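Side-chain contacts in putative amino acid binding protein (Streptococcus mutans, PDB 4C0R), which binds oxidized glutathione and probably delivers it to the TcyBC ABC importer as the extracellular solute-binding component of glutathione uptake: residues Lys102-Ile107 and Phe159-Lys164; His110-Val115 and Pro122-Phe127. One frame throughout, in Å; residues are numbered along the deposited sequence. Where two conformers were deposited one is given.

Both interactions are buried, lie in the same lobe of the binding protein and have centres about 10 Å apart, with interaction 2 nested along the chain inside the loop closed by interaction 1. Neither has a hydrogen bond across its segments. Interaction 1 sets a short 3-10 turn against strand 160-163 and the Phe-159 before it and relies on aromatic faces and edges, whereas interaction 2 seats helix 120-130 on strand 111-114 through aliphatic methyl groups alone. The two meet where Lys-160 NZ bonds to Gln-113 O and where Ile-107 CG1 packs on Phe-127 CZ. Each also reaches the glutathione disulfide, 160-163 through Lys-160, Glu-163 and the Phe-162 ring, 110-115 through Val-115.

Interaction 1 (Lys102-Ile107 and Phe159-Lys164); sequences KSYNDI and FKIFEK. With GDS (oxidized glutathione disulfide), chain C.
With chi1 near +64°, Ile-107 places CG1 between its backbone N and carbonyl carbon and turns CG2 to the side that meets Phe-159, whose own chi1 of 69° swings its ring flat beneath that methyl. The two belong to one lobe of the two-lobed fold of the extracellular solute-binding proteins (the periplasmic-binding-protein fold), where the 3-10 turn 104-107 leans on Phe-159, just before strand 160-163, and on Ile-161 within it. Ile-107 CG2 sits 3.8 Å from the centroid of the Phe-159 ring, only 7° off the ring normal, a CH-pi contact almost straight down onto the face. Ile-107 CB also comes within 3.7 Å of Phe-159 CZ, so a beta-branched residue covers much of one aromatic face without a long, flexible chain. Further along, Ile-161 sends CD1 to the edge of the Tyr-104 ring, in its plane, with 3.8 Å between Ile-161 CD1 and Tyr-104 CE1. The turn that carries Tyr-104 and Ile-107 is secured by Asp-106, whose OD2 accepts from both Lys-102 N, through the anti lone pair, and Ser-103 N, from above the carboxylate plane.

On the strand, other side chains are directed to the ligand. Lys-160, which also bonds to Gln-148 OE1, brings NZ to 2.7 Å from the carboxylate oxygen GDS OE6. The Phe-162 ring has GDS O6 at its edge and brings CE1 within 3.3 Å of GDS CA4. Glu-163, at the N-cap position of helix 164-173, bends at chi2 and takes a hydrogen bond from the ligand amine, GDS N6 lying 2.9 Å from Glu-163 OE2.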
# COMPACT_ATOMS: atom_id res chain seq x y z
N LYS A 102 9.48 -21.78 -3.18
CA LYS A 102 9.33 -21.93 -1.74
C LYS A 102 10.05 -20.85 -0.92
O LYS A 102 9.71 -20.61 0.23
CB LYS A 102 9.83 -23.31 -1.28
CG LYS A 102 8.99 -24.45 -1.83
CD LYS A 102 9.11 -25.69 -0.95
CE LYS A 102 10.54 -26.15 -0.81
NZ LYS A 102 11.11 -26.42 -2.14
N SER A 103 11.04 -20.21 -1.55
CA SER A 103 11.81 -19.14 -0.95
C SER A 103 12.09 -18.10 -2.00
O SER A 103 12.01 -18.35 -3.19
CB SER A 103 13.14 -19.66 -0.39
OG SER A 103 14.04 -19.86 -1.44
N TYR A 104 12.44 -16.90 -1.55
CA TYR A 104 12.62 -15.78 -2.45
C TYR A 104 13.47 -16.13 -3.66
O TYR A 104 13.11 -15.79 -4.77
CB TYR A 104 13.25 -14.59 -1.69
CG TYR A 104 13.34 -13.28 -2.46
CD1 TYR A 104 12.23 -12.73 -3.10
CD2 TYR A 104 14.52 -12.54 -2.49
CE1 TYR A 104 12.32 -11.54 -3.77
CE2 TYR A 104 14.61 -11.33 -3.15
CZ TYR A 104 13.51 -10.82 -3.79
OH TYR A 104 13.58 -9.61 -4.44
N ASN A 105 14.61 -16.77 -3.45
CA ASN A 105 15.52 -16.96 -4.58
C ASN A 105 14.98 -17.89 -5.65
O ASN A 105 15.45 -17.88 -6.78
CB ASN A 105 16.88 -17.45 -4.12
CG ASN A 105 17.78 -16.32 -3.61
OD1 ASN A 105 17.38 -15.14 -3.44
ND2 ASN A 105 19.01 -16.70 -3.31
N ASP A 106 13.98 -18.68 -5.30
CA ASP A 106 13.37 -19.61 -6.23
C ASP A 106 12.59 -18.88 -7.33
O ASP A 106 12.17 -19.53 -8.28
CB ASP A 106 12.40 -20.53 -5.49
CG ASP A 106 13.08 -21.48 -4.50
OD1 ASP A 106 14.28 -21.80 -4.70
OD2 ASP A 106 12.42 -21.93 -3.56
N ILE A 107 12.38 -17.56 -7.22
CA ILE A 107 11.66 -16.83 -8.25
C ILE A 107 12.52 -16.72 -9.49
O ILE A 107 12.02 -16.38 -10.58
CB ILE A 107 11.23 -15.40 -7.81
CG1 ILE A 107 12.44 -14.52 -7.53
CG2 ILE A 107 10.28 -15.52 -6.61
CD1 ILE A 107 12.11 -13.09 -7.06
N PHE A 159 4.13 -16.12 -10.10
CA PHE A 159 4.10 -15.66 -8.73
C PHE A 159 3.74 -14.18 -8.72
O PHE A 159 3.86 -13.52 -9.78
CB PHE A 159 5.46 -15.84 -8.02
CG PHE A 159 6.57 -14.95 -8.51
CD1 PHE A 159 7.38 -15.35 -9.54
CD2 PHE A 159 6.81 -13.71 -7.94
CE1 PHE A 159 8.39 -14.57 -9.98
CE2 PHE A 159 7.83 -12.92 -8.35
CZ PHE A 159 8.64 -13.35 -9.40
N LYS A 160 3.36 -13.67 -7.54
CA LYS A 160 3.21 -12.21 -7.34
C LYS A 160 3.70 -11.87 -5.93
O LYS A 160 3.28 -12.47 -4.96
CB LYS A 160 1.74 -11.78 -7.50
CG LYS A 160 1.45 -10.31 -7.19
CD LYS A 160 2.16 -9.37 -8.15
CE LYS A 160 1.81 -7.92 -7.83
NZ LYS A 160 2.56 -6.98 -8.69
N ILE A 161 4.58 -10.88 -5.86
CA ILE A 161 5.05 -10.34 -4.59
C ILE A 161 4.23 -9.09 -4.21
O ILE A 161 4.05 -8.18 -5.02
CB ILE A 161 6.53 -9.97 -4.59
CG1 ILE A 161 7.37 -11.20 -4.91
CG2 ILE A 161 6.94 -9.34 -3.27
CD1 ILE A 161 8.83 -10.87 -5.16
N PHE A 162 3.64 -9.10 -3.03
CA PHE A 162 2.90 -7.93 -2.56
C PHE A 162 2.80 -7.96 -1.06
O PHE A 162 3.12 -8.98 -0.43
CB PHE A 162 1.47 -7.92 -3.16
CG PHE A 162 0.87 -6.51 -3.16
CD1 PHE A 162 1.38 -5.53 -4.02
CD2 PHE A 162 -0.09 -6.16 -2.26
CE1 PHE A 162 0.90 -4.22 -3.98
CE2 PHE A 162 -0.58 -4.83 -2.22
CZ PHE A 162 -0.07 -3.87 -3.11
N GLU A 163 2.31 -6.88 -0.46
CA GLU A 163 2.02 -6.87 0.99
C GLU A 163 1.03 -7.97 1.39
O GLU A 163 0.08 -8.24 0.68
CB GLU A 163 1.47 -5.51 1.40
CG GLU A 163 2.51 -4.40 1.56
CD GLU A 163 3.07 -3.78 0.32
OE1 GLU A 163 2.52 -3.94 -0.78
OE2 GLU A 163 4.07 -3.10 0.51
N LYS A 164 1.28 -8.57 2.55
CA LYS A 164 0.51 -9.66 3.09
C LYS A 164 -0.96 -9.33 3.29
O LYS A 164 -1.79 -10.14 2.98
CB LYS A 164 1.10 -10.06 4.44
CG LYS A 164 0.56 -11.35 5.00
CD LYS A 164 1.50 -11.87 6.08
CE LYS A 164 1.13 -13.31 6.44
NZ LYS A 164 2.02 -13.79 7.50
CD1 GDS C . -2.01 1.05 -12.24
N2 GDS C . -2.40 -0.29 -11.76
CA2 GDS C . -3.41 -0.31 -10.77
C2 GDS C . -4.84 -0.27 -11.20
O2 GDS C . -5.73 0.14 -10.42
CB2 GDS C . -3.17 -0.34 -9.31
SG2 GDS C . -1.45 -0.55 -8.89
N3 GDS C . -5.15 -0.72 -12.54
CA3 GDS C . -6.52 -0.62 -13.04
C3 GDS C . -6.46 0.57 -13.99
OE3 GDS C . -7.14 0.58 -15.07
OE4 GDS C . -5.74 1.58 -13.76
N4 GDS C . -0.15 -2.12 -6.37
CA4 GDS C . -0.22 -3.43 -6.98
C4 GDS C . 1.09 -3.80 -7.57
OE5 GDS C . 2.17 -3.25 -7.18
OE6 GDS C . 1.09 -4.73 -8.42
C5 GDS C . -1.35 -1.56 -5.82
O5 GDS C . -2.39 -2.21 -5.84
CA5 GDS C . -1.20 -0.18 -5.36
N5 GDS C . 0.00 0.20 -4.75
CB5 GDS C . -1.89 0.83 -6.23
SG5 GDS C . -0.93 1.05 -7.75
CA6 GDS C . 3.90 -0.52 -2.17
C6 GDS C . 4.46 0.84 -2.55
OE7 GDS C . 4.92 1.01 -3.71
OE8 GDS C . 4.46 1.79 -1.72
N6 GDS C . 3.66 -0.52 -0.72
CB6 GDS C . 2.67 -0.83 -2.94
CG6 GDS C . 1.75 0.42 -2.97
CD6 GDS C . 0.39 -0.05 -3.43
O6 GDS C . -0.45 -0.63 -2.72

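Interaction 2 (His110-Val115 and Pro122-Phe127); sequences HSTQVV and PMLQKF. With CD (cadmium ion), chain F; GDS (oxidized glutathione disulfide), chain C.
Thr-112 OG1 donates a hydrogen bond to the carbonyl oxygen of Phe-159 and so ties strand 111-114 to the backbone leading into strand 160-163. The same side chain serves two ends: OG1 lies anti to the backbone N (chi1 -170°), and CG2 meets Leu-124 tip to tip, Thr-112 CG2 to Leu-124 CD1 being 3.9 Å. Two residues on, the CG1 atom of Val-114 lies 3.8 Å from the CD1 atom of Leu-124. One leucine methyl is therefore shared by two strand residues: valine's beta-branch offers a short, stiff methyl on the buried strand face, and leucine's longer branch spans from helix to strand. This is the packing of a beta-alpha-beta crossover, in which helix 120-130 links the parallel strands 111-114 and 137-140; Leu-124 also touches Leu-138.

At the ends of 110-115, His-110 NE2 binds a cadmium ion at 2.1 Å, with Asp-100 as another ligand, while ND1, the ring's other nitrogen, keeps a weak bond to Ala-108 O; Val-115 lines the pocket, its CG2 3.7 Å from GDS OE6. Since methyl groups alone meet the helix, its hold on the strand is one of fit and hydrophobic burial, and the threonine's polar atom is satisfied without drawing on the helix.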
# COMPACT_ATOMS: atom_id res chain seq x y z
N HIS A 110 11.41 -17.22 -13.30
CA HIS A 110 9.97 -17.25 -13.37
C HIS A 110 9.38 -15.87 -13.80
O HIS A 110 10.09 -14.87 -13.85
CB HIS A 110 9.44 -17.68 -12.02
CG HIS A 110 9.63 -19.13 -11.70
ND1 HIS A 110 10.67 -19.58 -10.90
CD2 HIS A 110 8.87 -20.22 -11.97
CE1 HIS A 110 10.55 -20.89 -10.72
NE2 HIS A 110 9.46 -21.30 -11.34
N SER A 111 8.10 -15.88 -14.10
CA SER A 111 7.46 -14.69 -14.64
C SER A 111 6.49 -14.11 -13.62
O SER A 111 5.84 -14.84 -12.89
CB SER A 111 6.74 -15.03 -15.95
OG SER A 111 6.36 -13.86 -16.67
N THR A 112 6.43 -12.77 -13.60
CA THR A 112 5.56 -12.05 -12.70
C THR A 112 5.08 -10.79 -13.40
O THR A 112 5.66 -10.34 -14.38
CB THR A 112 6.30 -11.68 -11.40
OG1 THR A 112 5.33 -11.17 -10.49
CG2 THR A 112 7.30 -10.62 -11.60
N GLN A 113 4.02 -10.22 -12.86
CA GLN A 113 3.50 -8.94 -13.27
C GLN A 113 3.87 -7.90 -12.23
O GLN A 113 3.93 -8.20 -11.01
CB GLN A 113 2.00 -8.99 -13.42
CG GLN A 113 1.56 -9.79 -14.71
CD GLN A 113 0.05 -9.75 -14.91
OE1 GLN A 113 -0.72 -10.25 -14.11
NE2 GLN A 113 -0.37 -9.12 -15.98
N VAL A 114 4.18 -6.71 -12.72
CA VAL A 114 4.51 -5.55 -11.87
C VAL A 114 3.87 -4.29 -12.42
O VAL A 114 3.51 -4.23 -13.61
CB VAL A 114 6.00 -5.33 -11.72
CG1 VAL A 114 6.61 -6.51 -10.93
CG2 VAL A 114 6.68 -5.21 -13.08
N VAL A 115 3.72 -3.31 -11.54
CA VAL A 115 3.19 -1.99 -11.91
C VAL A 115 4.23 -0.92 -11.64
O VAL A 115 4.73 -0.80 -10.54
CB VAL A 115 1.92 -1.68 -11.16
CG1 VAL A 115 1.42 -0.26 -11.51
CG2 VAL A 115 0.84 -2.69 -11.47
N PRO A 122 11.74 -1.89 -8.19
CA PRO A 122 13.19 -1.83 -7.95
C PRO A 122 13.71 -3.04 -7.16
O PRO A 122 14.84 -3.44 -7.29
CB PRO A 122 13.38 -0.52 -7.16
CG PRO A 122 12.01 -0.08 -6.76
CD PRO A 122 11.07 -0.65 -7.76
N MET A 123 12.85 -3.64 -6.34
CA MET A 123 13.22 -4.84 -5.62
C MET A 123 13.58 -5.96 -6.60
O MET A 123 14.60 -6.65 -6.43
CB MET A 123 12.03 -5.32 -4.74
CG MET A 123 12.42 -6.48 -3.90
SD MET A 123 10.96 -6.96 -2.98
CE MET A 123 10.97 -5.54 -1.93
N LEU A 124 12.74 -6.17 -7.61
CA LEU A 124 12.93 -7.25 -8.55
C LEU A 124 14.06 -6.88 -9.52
O LEU A 124 14.79 -7.76 -10.01
CB LEU A 124 11.65 -7.59 -9.26
CG LEU A 124 10.65 -8.35 -8.35
CD1 LEU A 124 9.30 -8.44 -8.99
CD2 LEU A 124 11.20 -9.71 -8.07
N GLN A 125 14.20 -5.60 -9.79
CA GLN A 125 15.31 -5.18 -10.67
C GLN A 125 16.63 -5.45 -10.00
O GLN A 125 17.62 -5.84 -10.67
CB GLN A 125 15.20 -3.71 -11.07
CG GLN A 125 14.07 -3.46 -12.01
CD GLN A 125 13.75 -2.00 -12.22
OE1 GLN A 125 13.94 -1.15 -11.34
NE2 GLN A 125 13.21 -1.72 -13.39
N LYS A 126 16.71 -5.20 -8.69
CA LYS A 126 17.91 -5.55 -7.91
C LYS A 126 18.16 -7.04 -7.91
O LYS A 126 19.29 -7.50 -8.00
CB LYS A 126 17.85 -5.00 -6.50
CG LYS A 126 18.97 -5.48 -5.62
N PHE A 127 17.10 -7.81 -7.77
CA PHE A 127 17.25 -9.25 -7.78
C PHE A 127 17.84 -9.68 -9.12
O PHE A 127 18.68 -10.58 -9.20
CB PHE A 127 15.88 -9.92 -7.60
CG PHE A 127 15.93 -11.42 -7.65
CD1 PHE A 127 15.86 -12.09 -8.85
CD2 PHE A 127 16.07 -12.16 -6.46
CE1 PHE A 127 15.93 -13.50 -8.86
CE2 PHE A 127 16.13 -13.52 -6.48
CZ PHE A 127 16.06 -14.20 -7.69
CD CD F . 8.37 -23.15 -11.36
CD1 GDS C . -2.01 1.05 -12.24
N2 GDS C . -2.40 -0.29 -11.76
CA2 GDS C . -3.41 -0.31 -10.77
C2 GDS C . -4.84 -0.27 -11.20
O2 GDS C . -5.73 0.14 -10.42
CB2 GDS C . -3.17 -0.34 -9.31
SG2 GDS C . -1.45 -0.55 -8.89
N3 GDS C . -5.15 -0.72 -12.54
CA3 GDS C . -6.52 -0.62 -13.04
C3 GDS C . -6.46 0.57 -13.99
OE3 GDS C . -7.14 0.58 -15.07
OE4 GDS C . -5.74 1.58 -13.76
N4 GDS C . -0.15 -2.12 -6.37
CA4 GDS C . -0.22 -3.43 -6.98
C4 GDS C . 1.09 -3.80 -7.57
OE5 GDS C . 2.17 -3.25 -7.18
OE6 GDS C . 1.09 -4.73 -8.42
C5 GDS C . -1.35 -1.56 -5.82
O5 GDS C . -2.39 -2.21 -5.84
CA5 GDS C . -1.20 -0.18 -5.36
N5 GDS C . 0.00 0.20 -4.75
CB5 GDS C . -1.89 0.83 -6.23
SG5 GDS C . -0.93 1.05 -7.75
CA6 GDS C . 3.90 -0.52 -2.17
C6 GDS C . 4.46 0.84 -2.55
OE7 GDS C . 4.92 1.01 -3.71
OE8 GDS C . 4.46 1.79 -1.72
N6 GDS C . 3.66 -0.52 -0.72
CB6 GDS C . 2.67 -0.83 -2.94
CG6 GDS C . 1.75 0.42 -2.97
CD6 GDS C . 0.39 -0.05 -3.43
O6 GDS C . -0.45 -0.63 -2.72
O HOH W 1 9.26 -24.71 -12.87